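PDB 2ZBA: trichothecene 3-O-acetyltransferase TRI101 from Fusarium sporotrichioides, which transfers an acetyl group from acetyl-coenzyme A to the 3-hydroxyl of trichothecenes, a step in the biosynthesis of mycotoxins such as T-2 toxin. Local coordinates for residues P139-N151 against I158-M170. Numbering follows the deposited sequence.
With COA (coenzyme A), chain E.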
loop_
_atom_site.group_PDB
_atom_site.type_symbol
_atom_site.label_atom_id
_atom_site.label_comp_id
_atom_site.label_asym_id
_atom_site.label_seq_id
_atom_site.Cartn_x
_atom_site.Cartn_y
_atom_site.Cartn_z
ATOM N N PRO A 139 3.788 15.727 -19.385
ATOM C CA PRO A 139 2.573 14.933 -19.182
ATOM C C PRO A 139 2.008 14.287 -20.457
ATOM O O PRO A 139 0.805 14.005 -20.523
ATOM N N ASN A 140 2.854 14.046 -21.458
ATOM C CA ASN A 140 2.385 13.423 -22.705
ATOM C C ASN A 140 2.867 11.993 -22.880
ATOM O O ASN A 140 2.610 11.353 -23.915
ATOM C CB ASN A 140 2.707 14.291 -23.927
ATOM C CG ASN A 140 1.880 15.552 -23.963
ATOM O OD1 ASN A 140 0.663 15.508 -23.803
ATOM N ND2 ASN A 140 2.532 16.686 -24.150
ATOM N N ASP A 141 3.546 11.509 -21.841
ATOM C CA ASP A 141 3.949 10.111 -21.712
ATOM C C ASP A 141 2.808 9.302 -21.102
ATOM O O ASP A 141 2.143 9.783 -20.180
ATOM C CB ASP A 141 5.185 10.006 -20.819
ATOM C CG ASP A 141 6.438 10.479 -21.514
ATOM O OD1 ASP A 141 6.542 10.298 -22.747
ATOM O OD2 ASP A 141 7.327 11.024 -20.830
ATOM N N PRO A 142 2.556 8.085 -21.630
ATOM C CA PRO A 142 1.463 7.257 -21.114
ATOM C C PRO A 142 1.583 6.957 -19.619
ATOM O O PRO A 142 2.697 6.795 -19.082
ATOM C CB PRO A 142 1.567 5.970 -21.940
ATOM C CG PRO A 142 2.276 6.377 -23.184
ATOM C CD PRO A 142 3.250 7.433 -22.755
ATOM N N LYS A 143 0.431 6.919 -18.965
ATOM C CA LYS A 143 0.329 6.603 -17.553
ATOM C C LYS A 143 -0.760 5.533 -17.376
ATOM O O LYS A 143 -1.882 5.840 -16.971
ATOM C CB LYS A 143 -0.003 7.885 -16.789
ATOM C CG LYS A 143 0.126 7.816 -15.291
ATOM C CD LYS A 143 -0.310 9.144 -14.653
ATOM C CE LYS A 143 0.822 10.166 -14.605
ATOM N NZ LYS A 143 0.359 11.427 -13.922
ATOM N N PRO A 144 -0.435 4.266 -17.705
ATOM C CA PRO A 144 -1.452 3.215 -17.648
ATOM C C PRO A 144 -1.984 3.015 -16.231
ATOM O O PRO A 144 -1.279 3.267 -15.258
ATOM C CB PRO A 144 -0.703 1.962 -18.125
ATOM C CG PRO A 144 0.527 2.477 -18.831
ATOM C CD PRO A 144 0.881 3.744 -18.126
ATOM N N VAL A 145 -3.232 2.591 -16.143
ATOM C CA VAL A 145 -3.925 2.305 -14.881
ATOM C C VAL A 145 -3.294 1.063 -14.203
ATOM O O VAL A 145 -3.062 1.041 -12.985
ATOM C CB VAL A 145 -5.445 2.127 -15.165
ATOM C CG1 VAL A 145 -6.205 1.476 -13.992
ATOM C CG2 VAL A 145 -6.070 3.459 -15.534
ATOM N N LEU A 146 -2.979 0.059 -15.022
ATOM C CA LEU A 146 -2.493 -1.222 -14.531
ATOM C C LEU A 146 -1.443 -1.763 -15.498
ATOM O O LEU A 146 -1.640 -1.739 -16.712
ATOM C CB LEU A 146 -3.680 -2.191 -14.388
ATOM C CG LEU A 146 -3.567 -3.441 -13.498
ATOM C CD1 LEU A 146 -3.567 -3.099 -12.004
ATOM C CD2 LEU A 146 -4.717 -4.423 -13.803
ATOM N N LEU A 147 -0.309 -2.209 -14.964
ATOM C CA LEU A 147 0.738 -2.863 -15.766
ATOM C C LEU A 147 1.139 -4.151 -15.064
ATOM O O LEU A 147 1.110 -4.234 -13.833
ATOM C CB LEU A 147 1.991 -1.978 -15.920
ATOM C CG LEU A 147 2.046 -0.640 -16.675
ATOM C CD1 LEU A 147 1.724 0.513 -15.745
ATOM C CD2 LEU A 147 3.457 -0.443 -17.217
ATOM N N LEU A 148 1.541 -5.150 -15.840
ATOM C CA LEU A 148 1.967 -6.421 -15.257
ATOM C C LEU A 148 3.335 -6.805 -15.789
ATOM O O LEU A 148 3.655 -6.563 -16.956
ATOM C CB LEU A 148 0.937 -7.531 -15.544
ATOM C CG LEU A 148 -0.445 -7.408 -14.879
ATOM C CD1 LEU A 148 -1.412 -6.582 -15.728
ATOM C CD2 LEU A 148 -1.065 -8.755 -14.566
ATOM N N GLN A 149 4.160 -7.366 -14.914
ATOM C CA GLN A 149 5.369 -8.020 -15.367
ATOM C C GLN A 149 5.413 -9.457 -14.898
ATOM O O GLN A 149 5.279 -9.734 -13.710
ATOM C CB GLN A 149 6.602 -7.278 -14.884
ATOM C CG GLN A 149 7.874 -7.848 -15.424
ATOM C CD GLN A 149 8.872 -6.776 -15.648
ATOM O OE1 GLN A 149 8.531 -5.722 -16.204
ATOM N NE2 GLN A 149 10.103 -6.998 -15.207
ATOM N N LEU A 150 5.614 -10.362 -15.850
ATOM C CA LEU A 150 5.788 -11.765 -15.574
ATOM C C LEU A 150 7.261 -12.061 -15.754
ATOM O O LEU A 150 7.800 -11.944 -16.853
ATOM C CB LEU A 150 4.932 -12.575 -16.542
ATOM C CG LEU A 150 4.466 -13.989 -16.201
ATOM C CD1 LEU A 150 3.745 -14.067 -14.840
ATOM C CD2 LEU A 150 3.574 -14.493 -17.340
ATOM N N ASN A 151 7.932 -12.379 -14.652
ATOM C CA ASN A 151 9.368 -12.637 -14.674
ATOM C C ASN A 151 9.611 -14.141 -14.595
ATOM O O ASN A 151 8.992 -14.818 -13.770
ATOM C CB ASN A 151 10.060 -11.955 -13.487
ATOM C CG ASN A 151 9.872 -10.452 -13.478
ATOM O OD1 ASN A 151 10.616 -9.718 -14.149
ATOM N ND2 ASN A 151 8.881 -9.976 -12.697
ATOM N N ILE A 158 8.071 -14.813 -10.831
ATOM C CA ILE A 158 7.608 -13.613 -10.124
ATOM C C ILE A 158 6.622 -12.811 -10.981
ATOM O O ILE A 158 6.965 -12.318 -12.071
ATOM C CB ILE A 158 8.773 -12.698 -9.686
ATOM C CG1 ILE A 158 9.766 -13.471 -8.816
ATOM C CG2 ILE A 158 8.239 -11.482 -8.912
ATOM C CD1 ILE A 158 11.019 -12.692 -8.498
ATOM N N LEU A 159 5.390 -12.700 -10.500
ATOM C CA LEU A 159 4.427 -11.829 -11.138
ATOM C C LEU A 159 4.356 -10.534 -10.345
ATOM O O LEU A 159 4.116 -10.554 -9.130
ATOM C CB LEU A 159 3.055 -12.480 -11.187
ATOM C CG LEU A 159 1.929 -11.598 -11.712
ATOM C CD1 LEU A 159 2.147 -11.230 -13.180
ATOM C CD2 LEU A 159 0.651 -12.323 -11.544
ATOM N N THR A 160 4.585 -9.419 -11.035
ATOM C CA THR A 160 4.535 -8.104 -10.409
ATOM C C THR A 160 3.396 -7.307 -11.010
ATOM O O THR A 160 3.262 -7.259 -12.233
ATOM C CB THR A 160 5.839 -7.362 -10.611
ATOM O OG1 THR A 160 6.906 -8.129 -10.040
ATOM C CG2 THR A 160 5.777 -5.991 -9.948
ATOM N N VAL A 161 2.553 -6.721 -10.157
ATOM C CA VAL A 161 1.429 -5.901 -10.627
ATOM C C VAL A 161 1.549 -4.446 -10.169
ATOM O O VAL A 161 1.717 -4.177 -8.961
ATOM C CB VAL A 161 0.068 -6.481 -10.214
ATOM C CG1 VAL A 161 -1.070 -5.687 -10.864
ATOM C CG2 VAL A 161 -0.023 -7.963 -10.596
ATOM N N ASN A 162 1.458 -3.524 -11.140
ATOM C CA ASN A 162 1.560 -2.064 -10.913
ATOM C C ASN A 162 0.217 -1.377 -11.071
ATOM O O ASN A 162 -0.499 -1.649 -12.025
ATOM C CB ASN A 162 2.536 -1.413 -11.917
ATOM C CG ASN A 162 3.969 -1.446 -11.455
ATOM O OD1 ASN A 162 4.500 -2.499 -11.070
ATOM N ND2 ASN A 162 4.617 -0.285 -11.487
ATOM N N GLY A 163 -0.125 -0.491 -10.137
ATOM C CA GLY A 163 -1.381 0.261 -10.213
ATOM C C GLY A 163 -1.115 1.744 -9.972
ATOM O O GLY A 163 -0.474 2.094 -9.001
ATOM N N GLN A 164 -1.586 2.607 -10.875
ATOM C CA GLN A 164 -1.465 4.064 -10.731
ATOM C C GLN A 164 -2.229 4.509 -9.476
ATOM O O GLN A 164 -3.425 4.244 -9.337
ATOM C CB GLN A 164 -1.996 4.765 -11.994
ATOM C CG GLN A 164 -1.294 6.081 -12.331
ATOM C CD GLN A 164 -1.338 7.060 -11.184
ATOM O OE1 GLN A 164 -0.291 7.469 -10.661
ATOM N NE2 GLN A 164 -2.559 7.407 -10.746
ATOM N N HIS A 165 -1.541 5.168 -8.555
ATOM C CA HIS A 165 -2.124 5.391 -7.236
ATOM C C HIS A 165 -3.362 6.318 -7.161
ATOM O O HIS A 165 -4.154 6.205 -6.227
ATOM C CB HIS A 165 -1.063 5.790 -6.209
ATOM C CG HIS A 165 -1.457 5.457 -4.800
ATOM N ND1 HIS A 165 -0.545 5.117 -3.825
ATOM C CD2 HIS A 165 -2.674 5.404 -4.211
ATOM C CE1 HIS A 165 -1.186 4.869 -2.696
ATOM N NE2 HIS A 165 -2.480 5.038 -2.904
ATOM N N GLY A 166 -3.546 7.216 -8.123
ATOM C CA GLY A 166 -4.747 8.072 -8.129
ATOM C C GLY A 166 -5.979 7.300 -8.558
ATOM O O GLY A 166 -7.115 7.629 -8.181
ATOM N N ALA A 167 -5.722 6.266 -9.354
ATOM C CA ALA A 167 -6.718 5.339 -9.868
ATOM C C ALA A 167 -7.076 4.243 -8.870
ATOM O O ALA A 167 -8.166 3.711 -8.919
ATOM C CB ALA A 167 -6.231 4.703 -11.201
HETATM N N MSE A 168 -6.166 3.889 -7.977
HETATM C CA MSE A 168 -6.447 2.814 -7.027
HETATM C C MSE A 168 -5.557 2.884 -5.812
HETATM O O MSE A 168 -4.384 3.219 -5.931
HETATM C CB MSE A 168 -6.301 1.424 -7.705
HETATM C CG MSE A 168 -4.914 1.113 -8.279
HETATM SE SE MSE A 168 -4.984 -0.493 -9.404
HETATM C CE MSE A 168 -5.582 0.380 -10.954
ATOM N N ASP A 169 -6.116 2.570 -4.641
ATOM C CA ASP A 169 -5.306 2.243 -3.465
ATOM C C ASP A 169 -4.979 0.729 -3.502
ATOM O O ASP A 169 -5.440 0.043 -4.413
ATOM C CB ASP A 169 -5.962 2.731 -2.140
ATOM C CG ASP A 169 -7.368 2.191 -1.910
ATOM O OD1 ASP A 169 -7.692 1.072 -2.345
ATOM O OD2 ASP A 169 -8.173 2.896 -1.264
HETATM N N MSE A 170 -4.190 0.208 -2.557
HETATM C CA MSE A 170 -3.830 -1.241 -2.601
HETATM C C MSE A 170 -5.031 -2.213 -2.401
HETATM O O MSE A 170 -5.069 -3.301 -2.993
HETATM C CB MSE A 170 -2.654 -1.572 -1.681
HETATM C CG MSE A 170 -2.079 -2.973 -1.868
HETATM SE SE MSE A 170 -1.334 -3.388 -3.669
HETATM C CE MSE A 170 -2.325 -4.963 -4.052
HETATM N N1A COA E . -13.964 -6.841 20.443
HETATM C C2A COA E . -12.742 -7.493 20.406
HETATM N N3A COA E . -12.038 -7.558 19.211
HETATM C C4A COA E . -12.533 -6.983 18.077
HETATM C C5A COA E . -13.765 -6.331 18.104
HETATM C C6A COA E . -14.487 -6.261 19.303
HETATM N N6A COA E . -15.714 -5.733 19.328
HETATM N N7A COA E . -14.011 -5.867 16.857
HETATM C C8A COA E . -12.975 -6.212 16.054
HETATM N N9A COA E . -12.049 -6.899 16.795
HETATM C C1B COA E . -10.717 -7.362 16.342
HETATM C C2B COA E . -10.822 -8.552 15.394
HETATM O O2B COA E . -10.872 -9.768 16.109
HETATM C C3B COA E . -9.577 -8.374 14.544
HETATM O O3B COA E . -8.481 -8.646 15.375
HETATM P P3B COA E . -7.218 -9.579 15.007
HETATM O O7A COA E . -6.767 -9.209 13.609
HETATM O O8A COA E . -7.615 -11.030 14.993
HETATM O O9A COA E . -6.192 -9.233 16.039
HETATM C C4B COA E . -9.527 -6.869 14.385
HETATM O O4B COA E . -10.028 -6.353 15.606
HETATM C C5B COA E . -10.329 -6.286 13.233
HETATM O O5B COA E . -10.297 -4.875 13.417
HETATM P P1A COA E . -10.186 -3.869 12.163
HETATM O O1A COA E . -11.324 -4.069 11.213
HETATM O O2A COA E . -9.998 -2.434 12.593
HETATM O O3A COA E . -8.890 -4.349 11.299
HETATM P P2A COA E . -7.335 -4.175 11.694
HETATM O O4A COA E . -6.665 -5.503 11.418
HETATM O O5A COA E . -7.072 -3.633 13.077
HETATM O O6A COA E . -6.761 -3.079 10.673
HETATM C CBP COA E . -6.558 -0.865 9.750
HETATM C CCP COA E . -6.811 -1.699 11.004
HETATM C CDP COA E . -5.047 -0.871 9.519
HETATM C CEP COA E . -7.076 0.562 9.997
HETATM C CAP COA E . -7.281 -1.528 8.574
HETATM O OAP COA E . -8.682 -1.555 8.808
HETATM C C9P COA E . -7.028 -0.898 7.224
HETATM O O9P COA E . -7.785 0.209 6.833
HETATM N N8P COA E . -6.124 -1.447 6.409
HETATM C C7P COA E . -5.840 -0.867 5.100
HETATM C C6P COA E . -4.835 0.283 5.167
HETATM C C5P COA E . -4.569 0.814 3.767
HETATM O O5P COA E . -5.425 1.505 3.162
HETATM N N4P COA E . -3.396 0.518 3.220
HETATM C C3P COA E . -3.304 0.362 1.770
HETATM C C2P COA E . -2.350 1.365 1.127
HETATM S S1P COA E . -2.785 1.848 -0.572
#
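Ile158 O takes two N-H groups of Asn151, backbone N at 2.8 Å and, from above the carbonyl plane, side-chain ND2 at 3.1 Å. A chi1 of -60° sets CG of Asn151 beside its backbone N, which lets N and ND2 point at one oxygen; ND2 also binds Val125 O, while OD1 receives Gln149 NE2 along a nearly straight bond of 3.0 Å. Leu159 follows on the face beneath helix 170-184, its side chain crossing that of Leu150, CD1 to CD1 3.7 Å. Thr160 and Asn162 each exchange a pair of backbone bonds, with Gln149 and Leu147, as in a regular antiparallel hairpin. Between them Val161 forks: CG1 meets Leu146 CD1 at 3.8 Å, CG2 runs alongside Leu148 CD2. Gly163, lacking a side chain, lets the selenium of Met168 (selenomethionine) lie over its backbone, 3.9 Å from Leu146 CD1. Gln164 N closes the strand pairing on Val145 O. His165 to Asp169 form the HXXXD motif of BAHD acyltransferases; the His165 ring borders coenzyme A S1P, NE2 4.0 Å away, and Asp169 pairs with Arg304 and caps helix 170-184. Backbone bonds thus set the register, while apolar contacts of Met168 with Val145 and Leu146 pack the motif loop on the hairpin end.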